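Local structure of Rv3651-like N-terminal domain-containing protein (Mycobacterium tuberculosis, 4Q6U) at residues P108-W113 with T121-S126; R87-Q92 with R210-R215; A49-A54 with R74-E79. The protein is of unknown function but is built from three sensor-type domains related to the GAF and PAS families, and so probably takes part in signal sensing. All coordinates share one frame; numbering follows the deposited sequence.

Contact 1 of 3, residues P108-W113 with T121-S126; sequences PGPLKW and TDTPES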
ATOM      1  N   PRO B 108      29.206  -4.122  -2.152  1.00 42.78           N
ATOM      2  CA  PRO B 108      28.047  -4.634  -2.883  1.00 39.20           C
ATOM      3  C   PRO B 108      27.939  -6.142  -2.709  1.00 37.42           C
ATOM      4  O   PRO B 108      28.962  -6.799  -2.538  1.00 36.59           O
ATOM      5  CB  PRO B 108      28.346  -4.250  -4.344  1.00 40.67           C
ATOM      6  CG  PRO B 108      29.703  -3.565  -4.328  1.00 50.58           C
ATOM      7  CD  PRO B 108      30.360  -3.946  -3.044  1.00 47.06           C
ATOM      8  N   GLY B 109      26.719  -6.675  -2.743  1.00 34.25           N
ATOM      9  CA  GLY B 109      26.498  -8.086  -2.520  1.00 39.90           C
ATOM     10  C   GLY B 109      25.726  -8.702  -3.669  1.00 35.83           C
ATOM     11  O   GLY B 109      24.524  -8.474  -3.809  1.00 36.01           O
ATOM     12  N   PRO B 110      26.425  -9.473  -4.510  1.00 36.87           N
ATOM     13  CA  PRO B 110      25.812 -10.152  -5.649  1.00 36.72           C
ATOM     14  C   PRO B 110      25.030 -11.370  -5.185  1.00 38.27           C
ATOM     15  O   PRO B 110      25.432 -12.044  -4.235  1.00 32.73           O
ATOM     16  CB  PRO B 110      27.015 -10.553  -6.504  1.00 40.09           C
ATOM     17  CG  PRO B 110      28.092 -10.766  -5.512  1.00 40.50           C
ATOM     18  CD  PRO B 110      27.853  -9.811  -4.373  1.00 35.94           C
ATOM     19  N   LEU B 111      23.896 -11.611  -5.826  1.00 35.67           N
ATOM     20  CA  LEU B 111      23.116 -12.821  -5.594  1.00 31.94           C
ATOM     21  C   LEU B 111      22.329 -13.145  -6.858  1.00 30.95           C
ATOM     22  O   LEU B 111      22.241 -12.321  -7.781  1.00 34.28           O
ATOM     23  CB  LEU B 111      22.164 -12.646  -4.403  1.00 29.11           C
ATOM     24  CG  LEU B 111      21.071 -11.578  -4.565  1.00 33.83           C
ATOM     25  CD1 LEU B 111      19.739 -12.102  -4.053  1.00 37.67           C
ATOM     26  CD2 LEU B 111      21.419 -10.298  -3.834  1.00 32.05           C
ATOM     27  N   LYS B 112      21.730 -14.326  -6.895  1.00 32.11           N
ATOM     28  CA  LYS B 112      20.875 -14.670  -8.013  1.00 30.11           C
ATOM     29  C   LYS B 112      19.742 -15.564  -7.557  1.00 35.04           C
ATOM     30  O   LYS B 112      19.867 -16.308  -6.574  1.00 30.04           O
ATOM     31  CB  LYS B 112      21.661 -15.362  -9.133  1.00 31.69           C
ATOM     32  CG  LYS B 112      22.238 -16.705  -8.751  1.00 32.33           C
ATOM     33  CD  LYS B 112      22.988 -17.342  -9.924  1.00 36.73           C
ATOM     34  CE  LYS B 112      23.561 -18.705  -9.552  1.00 36.14           C
ATOM     35  NZ  LYS B 112      24.360 -19.258 -10.686  1.00 40.64           N
ATOM     36  N   TRP B 113      18.629 -15.454  -8.270  1.00 31.49           N
ATOM     37  CA  TRP B 113      17.500 -16.352  -8.106  1.00 32.96           C
ATOM     38  C   TRP B 113      17.365 -17.130  -9.404  1.00 34.93           C
ATOM     39  O   TRP B 113      17.171 -16.528 -10.466  1.00 34.08           O
ATOM     40  CB  TRP B 113      16.206 -15.587  -7.800  1.00 31.03           C
ATOM     41  CG  TRP B 113      16.107 -15.068  -6.403  1.00 30.10           C
ATOM     42  CD1 TRP B 113      17.111 -14.979  -5.482  1.00 36.09           C
ATOM     43  CD2 TRP B 113      14.926 -14.581  -5.758  1.00 29.67           C
ATOM     44  NE1 TRP B 113      16.623 -14.455  -4.301  1.00 30.76           N
ATOM     45  CE2 TRP B 113      15.286 -14.206  -4.449  1.00 29.75           C
ATOM     46  CE3 TRP B 113      13.592 -14.427  -6.164  1.00 28.66           C
ATOM     47  CZ2 TRP B 113      14.359 -13.677  -3.537  1.00 35.79           C
ATOM     48  CZ3 TRP B 113      12.677 -13.906  -5.260  1.00 28.00           C
ATOM     49  CH2 TRP B 113      13.066 -13.535  -3.961  1.00 27.63           C
ATOM     50  N   THR B 121      20.886 -18.312  -4.767  1.00 33.60           N
ATOM     51  CA  THR B 121      22.273 -18.444  -4.381  1.00 29.85           C
ATOM     52  C   THR B 121      22.708 -17.058  -3.914  1.00 36.47           C
ATOM     53  O   THR B 121      22.661 -16.096  -4.693  1.00 29.85           O
ATOM     54  CB  THR B 121      23.131 -18.929  -5.554  1.00 31.50           C
ATOM     55  OG1 THR B 121      22.476 -20.041  -6.175  1.00 31.81           O
ATOM     56  CG2 THR B 121      24.542 -19.343  -5.088  1.00 37.55           C
ATOM     57  N   ASP B 122      23.077 -16.938  -2.642  1.00 29.65           N
ATOM     58  CA  ASP B 122      23.558 -15.648  -2.129  1.00 33.25           C
ATOM     59  C   ASP B 122      25.056 -15.688  -1.948  1.00 33.33           C
ATOM     60  O   ASP B 122      25.700 -16.667  -2.332  1.00 32.47           O
ATOM     61  CB  ASP B 122      22.899 -15.291  -0.802  1.00 31.27           C
ATOM     62  CG  ASP B 122      21.511 -14.725  -0.982  1.00 37.87           C
ATOM     63  OD1 ASP B 122      20.628 -15.495  -1.401  1.00 37.75           O
ATOM     64  OD2 ASP B 122      21.312 -13.520  -0.713  1.00 35.79           O
ATOM     65  N   THR B 123      25.591 -14.624  -1.352  1.00 31.82           N
ATOM     66  CA  THR B 123      27.013 -14.523  -1.004  1.00 33.49           C
ATOM     67  C   THR B 123      27.122 -14.047   0.446  1.00 33.58           C
ATOM     68  O   THR B 123      26.146 -13.532   0.994  1.00 37.48           O
ATOM     69  CB  THR B 123      27.761 -13.542  -1.936  1.00 42.61           C
ATOM     70  OG1 THR B 123      27.116 -12.265  -1.908  1.00 42.49           O
ATOM     71  CG2 THR B 123      27.776 -14.059  -3.366  1.00 48.52           C
ATOM     72  N   PRO B 124      28.288 -14.239   1.085  1.00 38.77           N
ATOM     73  CA  PRO B 124      28.521 -13.614   2.394  1.00 38.26           C
ATOM     74  C   PRO B 124      28.212 -12.115   2.380  1.00 36.34           C
ATOM     75  O   PRO B 124      27.610 -11.581   3.317  1.00 39.55           O
ATOM     76  CB  PRO B 124      30.016 -13.863   2.632  1.00 40.82           C
ATOM     77  CG  PRO B 124      30.268 -15.166   1.937  1.00 48.13           C
ATOM     78  CD  PRO B 124      29.381 -15.162   0.716  1.00 46.08           C
ATOM     79  N   GLU B 125      28.613 -11.450   1.304  1.00 36.62           N
ATOM     80  CA  GLU B 125      28.369 -10.024   1.147  1.00 36.00           C
ATOM     81  C   GLU B 125      26.868  -9.708   1.070  1.00 33.64           C
ATOM     82  O   GLU B 125      26.381  -8.806   1.765  1.00 35.61           O
ATOM     83  CB  GLU B 125      29.100  -9.502  -0.095  1.00 39.13           C
ATOM     84  CG  GLU B 125      30.635  -9.472   0.030  1.00 44.25           C
ATOM     85  CD  GLU B 125      31.286 -10.841  -0.127  1.00 52.93           C
ATOM     86  OE1 GLU B 125      30.618 -11.786  -0.611  1.00 43.54           O
ATOM     87  OE2 GLU B 125      32.473 -10.968   0.240  1.00 53.19           O
ATOM     88  N   SER B 126      26.126 -10.444   0.247  1.00 32.55           N
ATOM     89  CA  SER B 126      24.698 -10.143   0.092  1.00 36.66           C
ATOM     90  C   SER B 126      23.930 -10.447   1.384  1.00 38.33           C
ATOM     91  O   SER B 126      22.965  -9.755   1.736  1.00 34.43           O
ATOM     92  CB  SER B 126      24.103 -10.918  -1.087  1.00 30.47           C
ATOM     93  OG  SER B 126      23.789 -12.271  -0.755  1.00 34.95           O
TER
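K112 and T121 form an antiparallel hydrogen-bonded pair: K112 N gives to T121 O at 3.0 Å, and T121 N returns a bond to K112 O at 2.9 Å. Two residues along each segment, a side chain takes over from the backbone. T123 OG1 donates to P110 O at 2.9 Å, in the carbonyl plane, where proline, having no N-H, could offer only its oxygen. T123 also caps the helix that follows. A chi1 of 56° sets its OG1 between the backbone N and the carbonyl carbon, from where it accepts from S126 N, while T123 N gives to S126 OG in an almost straight bond of 178°. This is a capping box, and a hydroxyl suits both places because it donates and accepts. S126 OG donates to D122 OD2 at 2.8 Å, on the anti side of the carboxylate, and D122 OD1 meets R142 in a salt bridge.

Close packing surrounds these bonds. G109, lacking a side chain, lets its CA come within 3.7 Å of S126 N. L111 CD2 makes an apolar contact with S126 CB at 3.9 Å. The extended K112 chain runs alongside T121, CE 3.8 Å from OG1, and carries NZ on to a salt bridge with D85.

The strand 109-114 thus lies between the short strand 119-121, outermost of its sheet within the chain, and the strand 206-215, while the helix 124-129 begins beside G109 and P110, and S126 O accepts from N213.

Contact 2 of 3, residues R87-Q92 with R210-R215; sequences RMHGVQ and RAMNWR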
ATOM      1  N   ARG B  87      30.252 -14.904 -12.812  1.00 43.65           N
ATOM      2  CA  ARG B  87      29.556 -13.895 -13.607  1.00 50.43           C
ATOM      3  C   ARG B  87      29.673 -12.499 -13.023  1.00 45.32           C
ATOM      4  O   ARG B  87      29.465 -12.283 -11.831  1.00 42.65           O
ATOM      5  CB  ARG B  87      28.070 -14.251 -13.746  1.00 49.69           C
ATOM      6  CG  ARG B  87      27.817 -15.534 -14.526  1.00 56.17           C
ATOM      7  CD  ARG B  87      28.125 -15.341 -16.002  1.00 62.40           C
ATOM      8  NE  ARG B  87      27.423 -14.178 -16.541  1.00 64.41           N
ATOM      9  CZ  ARG B  87      26.157 -14.188 -16.947  1.00 61.89           C
ATOM     10  NH1 ARG B  87      25.439 -15.308 -16.878  1.00 51.81           N
ATOM     11  NH2 ARG B  87      25.607 -13.076 -17.420  1.00 59.61           N
HETATM   12  N   MSE B  88      29.993 -11.546 -13.884  1.00 47.19           N
HETATM   13  CA  MSE B  88      30.112 -10.155 -13.476  1.00 47.84           C
HETATM   14  C   MSE B  88      28.739  -9.512 -13.385  1.00 45.19           C
HETATM   15  O   MSE B  88      28.039  -9.415 -14.389  1.00 45.68           O
HETATM   16  CB  MSE B  88      30.986  -9.399 -14.469  1.00 45.01           C
HETATM   17  CG  MSE B  88      31.185  -7.951 -14.126  1.00 45.25           C
HETATM   18 SE   MSE B  88      32.961  -7.590 -13.448  1.00102.33          SE
HETATM   19  CE  MSE B  88      33.989  -8.730 -14.647  1.00 48.66           C
ATOM     20  N   HIS B  89      28.343  -9.095 -12.184  1.00 40.07           N
ATOM     21  CA  HIS B  89      27.048  -8.455 -11.998  1.00 41.53           C
ATOM     22  C   HIS B  89      27.141  -6.943 -12.127  1.00 41.67           C
ATOM     23  O   HIS B  89      26.160  -6.266 -12.460  1.00 41.22           O
ATOM     24  CB  HIS B  89      26.460  -8.804 -10.630  1.00 41.66           C
ATOM     25  CG  HIS B  89      25.858 -10.170 -10.568  1.00 40.32           C
ATOM     26  ND1 HIS B  89      24.838 -10.495  -9.696  1.00 34.68           N
ATOM     27  CD2 HIS B  89      26.123 -11.297 -11.269  1.00 38.97           C
ATOM     28  CE1 HIS B  89      24.507 -11.761  -9.862  1.00 35.32           C
ATOM     29  NE2 HIS B  89      25.272 -12.273 -10.812  1.00 40.11           N
ATOM     30  N   GLY B  90      28.313  -6.413 -11.824  1.00 40.13           N
ATOM     31  CA  GLY B  90      28.501  -4.979 -11.883  1.00 45.41           C
ATOM     32  C   GLY B  90      29.937  -4.565 -11.650  1.00 47.40           C
ATOM     33  O   GLY B  90      30.821  -5.404 -11.454  1.00 44.73           O
ATOM     34  N   VAL B  91      30.152  -3.255 -11.685  1.00 42.74           N
ATOM     35  CA  VAL B  91      31.457  -2.652 -11.465  1.00 44.11           C
ATOM     36  C   VAL B  91      31.268  -1.428 -10.573  1.00 44.63           C
ATOM     37  O   VAL B  91      30.351  -0.635 -10.790  1.00 51.12           O
ATOM     38  CB  VAL B  91      32.136  -2.231 -12.799  1.00 45.96           C
ATOM     39  CG1 VAL B  91      33.429  -1.441 -12.542  1.00 47.44           C
ATOM     40  CG2 VAL B  91      32.400  -3.439 -13.679  1.00 52.41           C
ATOM     41  N   GLN B  92      32.119  -1.281  -9.565  1.00 44.26           N
ATOM     42  CA  GLN B  92      32.082  -0.093  -8.729  1.00 50.75           C
ATOM     43  C   GLN B  92      33.198   0.830  -9.191  1.00 50.21           C
ATOM     44  O   GLN B  92      34.321   0.375  -9.388  1.00 47.46           O
ATOM     45  CB  GLN B  92      32.237  -0.451  -7.257  1.00 57.60           C
ATOM     46  CG  GLN B  92      31.287   0.302  -6.354  1.00 64.04           C
ATOM     47  CD  GLN B  92      31.197  -0.313  -4.977  1.00 53.04           C
ATOM     48  OE1 GLN B  92      31.896  -1.288  -4.673  1.00 44.32           O
ATOM     49  NE2 GLN B  92      30.334   0.252  -4.133  1.00 49.03           N
ATOM     50  N   ARG B 210      19.466 -11.879 -11.748  1.00 37.61           N
ATOM     51  CA  ARG B 210      20.742 -11.558 -11.121  1.00 38.41           C
ATOM     52  C   ARG B 210      20.651 -10.200 -10.447  1.00 35.90           C
ATOM     53  O   ARG B 210      20.046  -9.278 -10.988  1.00 39.80           O
ATOM     54  CB  ARG B 210      21.873 -11.579 -12.155  1.00 43.05           C
ATOM     55  CG  ARG B 210      22.113 -12.964 -12.738  1.00 37.05           C
ATOM     56  CD  ARG B 210      23.300 -13.043 -13.664  1.00 39.97           C
ATOM     57  NE  ARG B 210      23.498 -14.432 -14.082  1.00 44.76           N
ATOM     58  CZ  ARG B 210      24.276 -15.297 -13.442  1.00 41.95           C
ATOM     59  NH1 ARG B 210      24.951 -14.912 -12.363  1.00 40.83           N
ATOM     60  NH2 ARG B 210      24.377 -16.547 -13.877  1.00 43.74           N
ATOM     61  N   ALA B 211      21.259 -10.073  -9.273  1.00 33.02           N
ATOM     62  CA  ALA B 211      21.066  -8.889  -8.450  1.00 33.96           C
ATOM     63  C   ALA B 211      22.329  -8.431  -7.725  1.00 32.24           C
ATOM     64  O   ALA B 211      23.309  -9.163  -7.623  1.00 36.26           O
ATOM     65  CB  ALA B 211      19.946  -9.153  -7.430  1.00 30.84           C
HETATM   66  N   MSE B 212      22.301  -7.200  -7.237  1.00 29.90           N
HETATM   67  CA  MSE B 212      23.276  -6.744  -6.263  1.00 37.65           C
HETATM   68  C   MSE B 212      22.549  -5.985  -5.178  1.00 36.95           C
HETATM   69  O   MSE B 212      21.678  -5.170  -5.486  1.00 32.63           O
HETATM   70  CB  MSE B 212      24.338  -5.843  -6.903  1.00 32.32           C
HETATM   71  CG  MSE B 212      25.162  -6.510  -7.957  1.00 34.20           C
HETATM   72 SE   MSE B 212      26.459  -5.227  -8.637  1.00 48.81          SE
HETATM   73  CE  MSE B 212      25.265  -4.117  -9.728  1.00 45.89           C
ATOM     74  N   ASN B 213      22.872  -6.243  -3.914  1.00 28.18           N
ATOM     75  CA  ASN B 213      22.404  -5.327  -2.883  1.00 27.60           C
ATOM     76  C   ASN B 213      23.549  -4.541  -2.253  1.00 31.81           C
ATOM     77  O   ASN B 213      24.727  -4.733  -2.595  1.00 33.76           O
ATOM     78  CB  ASN B 213      21.580  -6.073  -1.808  1.00 32.23           C
ATOM     79  CG  ASN B 213      22.411  -7.027  -0.957  1.00 34.62           C
ATOM     80  OD1 ASN B 213      23.644  -7.001  -0.969  1.00 34.11           O
ATOM     81  ND2 ASN B 213      21.721  -7.869  -0.190  1.00 25.48           N
ATOM     82  N   TRP B 214      23.183  -3.626  -1.363  1.00 29.99           N
ATOM     83  CA  TRP B 214      24.131  -2.880  -0.554  1.00 32.32           C
ATOM     84  C   TRP B 214      23.365  -2.320   0.642  1.00 37.27           C
ATOM     85  O   TRP B 214      22.149  -2.121   0.565  1.00 33.10           O
ATOM     86  CB  TRP B 214      24.800  -1.754  -1.357  1.00 36.07           C
ATOM     87  CG  TRP B 214      23.860  -0.678  -1.832  1.00 32.26           C
ATOM     88  CD1 TRP B 214      23.567   0.500  -1.199  1.00 37.34           C
ATOM     89  CD2 TRP B 214      23.111  -0.673  -3.051  1.00 33.85           C
ATOM     90  NE1 TRP B 214      22.676   1.236  -1.948  1.00 34.74           N
ATOM     91  CE2 TRP B 214      22.376   0.536  -3.088  1.00 34.33           C
ATOM     92  CE3 TRP B 214      22.983  -1.573  -4.113  1.00 31.57           C
ATOM     93  CZ2 TRP B 214      21.533   0.867  -4.147  1.00 32.98           C
ATOM     94  CZ3 TRP B 214      22.139  -1.245  -5.167  1.00 36.97           C
ATOM     95  CH2 TRP B 214      21.424  -0.035  -5.173  1.00 37.64           C
ATOM     96  N   ARG B 215      24.061  -2.096   1.752  1.00 37.59           N
ATOM     97  CA  ARG B 215      23.428  -1.506   2.922  1.00 38.60           C
ATOM     98  C   ARG B 215      23.219  -0.015   2.652  1.00 37.53           C
ATOM     99  O   ARG B 215      24.166   0.687   2.293  1.00 38.99           O
ATOM    100  CB  ARG B 215      24.277  -1.726   4.179  1.00 41.82           C
ATOM    101  CG  ARG B 215      23.646  -1.201   5.470  1.00 36.16           C
ATOM    102  CD  ARG B 215      22.517  -2.118   5.947  1.00 30.78           C
ATOM    103  NE  ARG B 215      23.020  -3.465   6.217  1.00 36.17           N
ATOM    104  CZ  ARG B 215      23.454  -3.865   7.407  1.00 42.50           C
ATOM    105  NH1 ARG B 215      23.437  -3.022   8.429  1.00 48.71           N
ATOM    106  NH2 ARG B 215      23.901  -5.101   7.578  1.00 38.73           N
TER
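H89 reaches R210, A211 and M212 from a classic beta bulge, in which H89 and G90 both face V81 on the neighbouring strand 74-82. The two strands across this contact belong to different sheets, so side chains join them.

Two hydrogen bonds use both nitrogens of the imidazole. ND1 of H89 donates to A211 O at 2.9 Å, the oxygen lying in the ring plane although the donor stands above the carbonyl plane. NE2 of H89 accepts from R210 NH1 at 3.1 Å, consistent with a neutral ring protonated on ND1. Histidine suits this place because its opposed nitrogens can donate and accept at once. The guanidinium stands nearly perpendicular to the ring, at 87°, and R210 CB makes a CH-pi contact over one ring face.

R87 crosses R210 at about a right angle, its CG over one face of the R210 guanidinium. R87 NH1 and R210 NH2, both donors, lie 3.4 Å apart without bonding; salt bridges from R210 to E198 and D85 would partly offset the like charges.

Van der Waals packing comes from selenomethionine M212. Bare G90 leaves room for it: M212 SE lies 3.8 Å from G90 CA, and its CE ends 3.6 Å from H89 O.

Contact 3 of 3, residues A49-A54 with R74-E79; sequences AAVRTA and RVIRTE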
ATOM      1  N   ALA B  49      34.041   9.566 -21.453  1.00 85.28           N
ATOM      2  CA  ALA B  49      34.683   8.652 -22.388  1.00 88.22           C
ATOM      3  C   ALA B  49      35.645   7.700 -21.679  1.00 84.01           C
ATOM      4  O   ALA B  49      35.620   6.491 -21.919  1.00 82.24           O
ATOM      5  CB  ALA B  49      35.415   9.437 -23.476  1.00 90.83           C
ATOM      6  N   ALA B  50      36.479   8.246 -20.799  1.00 84.34           N
ATOM      7  CA  ALA B  50      37.484   7.449 -20.102  1.00 82.82           C
ATOM      8  C   ALA B  50      36.842   6.499 -19.094  1.00 83.56           C
ATOM      9  O   ALA B  50      37.297   5.364 -18.913  1.00 76.67           O
ATOM     10  CB  ALA B  50      38.491   8.354 -19.409  1.00 84.58           C
ATOM     11  N   VAL B  51      35.786   6.970 -18.438  1.00 76.53           N
ATOM     12  CA  VAL B  51      35.053   6.142 -17.490  1.00 73.51           C
ATOM     13  C   VAL B  51      34.461   4.931 -18.197  1.00 71.44           C
ATOM     14  O   VAL B  51      34.542   3.810 -17.688  1.00 72.73           O
ATOM     15  CB  VAL B  51      33.938   6.941 -16.784  1.00 71.07           C
ATOM     16  CG1 VAL B  51      32.905   6.007 -16.185  1.00 70.30           C
ATOM     17  CG2 VAL B  51      34.534   7.824 -15.710  1.00 71.32           C
ATOM     18  N   ARG B  52      33.884   5.154 -19.375  1.00 72.93           N
ATOM     19  CA  ARG B  52      33.324   4.062 -20.163  1.00 72.35           C
ATOM     20  C   ARG B  52      34.397   3.023 -20.470  1.00 72.26           C
ATOM     21  O   ARG B  52      34.137   1.822 -20.453  1.00 70.18           O
ATOM     22  CB  ARG B  52      32.707   4.583 -21.463  1.00 76.56           C
ATOM     23  CG  ARG B  52      31.510   5.501 -21.268  1.00 80.07           C
ATOM     24  CD  ARG B  52      30.896   5.916 -22.601  1.00 85.88           C
ATOM     25  NE  ARG B  52      30.081   4.856 -23.193  1.00 85.27           N
ATOM     26  CZ  ARG B  52      29.454   4.959 -24.361  1.00 85.63           C
ATOM     27  NH1 ARG B  52      29.552   6.075 -25.070  1.00 89.88           N
ATOM     28  NH2 ARG B  52      28.732   3.946 -24.825  1.00 79.61           N
ATOM     29  N   THR B  53      35.612   3.496 -20.726  1.00 77.48           N
ATOM     30  CA  THR B  53      36.723   2.621 -21.081  1.00 75.63           C
ATOM     31  C   THR B  53      37.186   1.794 -19.881  1.00 72.82           C
ATOM     32  O   THR B  53      37.467   0.602 -20.010  1.00 71.80           O
ATOM     33  CB  THR B  53      37.905   3.438 -21.650  1.00 80.93           C
ATOM     34  OG1 THR B  53      37.485   4.098 -22.852  1.00 82.32           O
ATOM     35  CG2 THR B  53      39.089   2.538 -21.962  1.00 80.34           C
ATOM     36  N   ALA B  54      37.247   2.431 -18.716  1.00 71.71           N
ATOM     37  CA  ALA B  54      37.636   1.755 -17.483  1.00 69.43           C
ATOM     38  C   ALA B  54      36.687   0.610 -17.149  1.00 65.74           C
ATOM     39  O   ALA B  54      37.118  -0.483 -16.783  1.00 64.35           O
ATOM     40  CB  ALA B  54      37.683   2.742 -16.327  1.00 68.55           C
ATOM     41  N   ARG B  74      43.833  12.801 -13.452  1.00 70.86           N
ATOM     42  CA  ARG B  74      42.832  12.018 -12.729  1.00 69.07           C
ATOM     43  C   ARG B  74      43.153  10.533 -12.826  1.00 67.41           C
ATOM     44  O   ARG B  74      43.814  10.086 -13.768  1.00 68.33           O
ATOM     45  CB  ARG B  74      41.429  12.297 -13.273  1.00 67.27           C
ATOM     46  N   VAL B  75      42.688   9.783 -11.834  1.00 65.69           N
ATOM     47  CA  VAL B  75      42.776   8.328 -11.843  1.00 64.54           C
ATOM     48  C   VAL B  75      41.379   7.744 -11.708  1.00 64.71           C
ATOM     49  O   VAL B  75      40.562   8.249 -10.934  1.00 61.22           O
ATOM     50  CB  VAL B  75      43.664   7.794 -10.706  1.00 67.98           C
ATOM     51  N   ILE B  76      41.103   6.699 -12.482  1.00 61.31           N
ATOM     52  CA  ILE B  76      39.834   5.995 -12.403  1.00 60.74           C
ATOM     53  C   ILE B  76      40.083   4.638 -11.768  1.00 59.95           C
ATOM     54  O   ILE B  76      40.981   3.907 -12.182  1.00 59.13           O
ATOM     55  CB  ILE B  76      39.183   5.818 -13.792  1.00 59.46           C
ATOM     56  CG1 ILE B  76      39.124   7.159 -14.531  1.00 63.27           C
ATOM     57  CG2 ILE B  76      37.805   5.187 -13.670  1.00 56.86           C
ATOM     58  CD1 ILE B  76      38.465   7.089 -15.894  1.00 63.56           C
ATOM     59  N   ARG B  77      39.305   4.300 -10.750  1.00 56.48           N
ATOM     60  CA  ARG B  77      39.498   3.009 -10.103  1.00 55.68           C
ATOM     61  C   ARG B  77      38.231   2.192 -10.206  1.00 53.93           C
ATOM     62  O   ARG B  77      37.135   2.693  -9.967  1.00 52.39           O
ATOM     63  CB  ARG B  77      39.925   3.191  -8.651  1.00 55.92           C
ATOM     64  CG  ARG B  77      41.142   4.094  -8.509  1.00 74.97           C
ATOM     65  CD  ARG B  77      41.671   4.082  -7.098  1.00 79.41           C
ATOM     66  NE  ARG B  77      41.836   2.719  -6.606  1.00 80.64           N
ATOM     67  CZ  ARG B  77      42.748   2.358  -5.711  1.00 86.15           C
ATOM     68  NH1 ARG B  77      43.585   3.266  -5.217  1.00 84.12           N
ATOM     69  NH2 ARG B  77      42.829   1.092  -5.317  1.00 83.39           N
ATOM     70  N   THR B  78      38.386   0.937 -10.608  1.00 53.30           N
ATOM     71  CA  THR B  78      37.243   0.063 -10.770  1.00 51.49           C
ATOM     72  C   THR B  78      37.399  -1.229  -9.969  1.00 50.79           C
ATOM     73  O   THR B  78      38.490  -1.788  -9.852  1.00 52.05           O
ATOM     74  CB  THR B  78      37.008  -0.288 -12.253  1.00 59.56           C
ATOM     75  OG1 THR B  78      38.222  -0.778 -12.835  1.00 59.31           O
ATOM     76  CG2 THR B  78      36.537   0.932 -13.028  1.00 52.37           C
ATOM     77  N   GLU B  79      36.275  -1.679  -9.420  1.00 51.03           N
ATOM     78  CA  GLU B  79      36.186  -2.899  -8.637  1.00 53.37           C
ATOM     79  C   GLU B  79      35.081  -3.756  -9.221  1.00 46.60           C
ATOM     80  O   GLU B  79      33.919  -3.342  -9.226  1.00 48.22           O
ATOM     81  CB  GLU B  79      35.886  -2.588  -7.168  1.00 50.72           C
ATOM     82  CG  GLU B  79      36.985  -1.840  -6.450  1.00 56.84           C
ATOM     83  CD  GLU B  79      38.253  -2.650  -6.339  1.00 59.00           C
ATOM     84  OE1 GLU B  79      38.159  -3.881  -6.189  1.00 58.97           O
ATOM     85  OE2 GLU B  79      39.341  -2.056  -6.416  1.00 64.91           O
TER
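I76 points from its strand toward the helix, and its two branches meet different turns of it. The longer branch reaches towards the earlier turn: CD1 lies 3.7 Å from A50 CB and 3.6 Å from A50 C, so that it presses on the backbone as well as on the methyl. The same CD1 meets V51 CG2 at 4.0 Å, the valine and isoleucine side chains crossing at about a right angle. The shorter branch serves the next turn, with I76 CG2 3.6 Å from A54 CB. This division follows from a chi1 of -51°, which sets CG1 beside the backbone N and CG2 anti to it.

T78, two residues along and on the same face of the strand, turns its methyl to the helix, CG2 standing 3.9 Å from A54 CB. Its OG1 looks to T58, whose hydroxyl also bonds A54 O, so a threonine can be apolar towards the alanine and still have its polar atom satisfied. A50 and A54, one turn apart, present only methyls, against which the branched I76 packs; the axes of 49-54 and 74-79 approach to 9.1 Å and lie 32° apart.

The packing is between apolar side-chain groups and the helix backbone, with no hydrogen bond across it. The helix 48-61 packs on one face of an antiparallel sheet, the alpha/beta layering characteristic of GAF-like domains, to whose clan this N-terminal region belongs.

In the fold
Contact 3 closes first along the chain and lies within the N-terminal, GAF-like region. Contact 2 follows, with its centre about 18 Å away, and uses the next strand of the same six-stranded sheet: strands 74-82 and 88-97 are neighbours, Q92 N bonding to E79 O. Its other half, 210-215, belongs to the five-stranded sheet of the PAS-like middle domain. Contact 1 falls between the two halves of contact 2 in sequence, its centre about 8 Å from that of contact 2; strands 109-114 and 206-215 pair directly there. Contacts 1 and 3 lie about 25 Å apart between centres. Contact 2, with contact 1 beside it, lies where the N-terminal and middle domains meet.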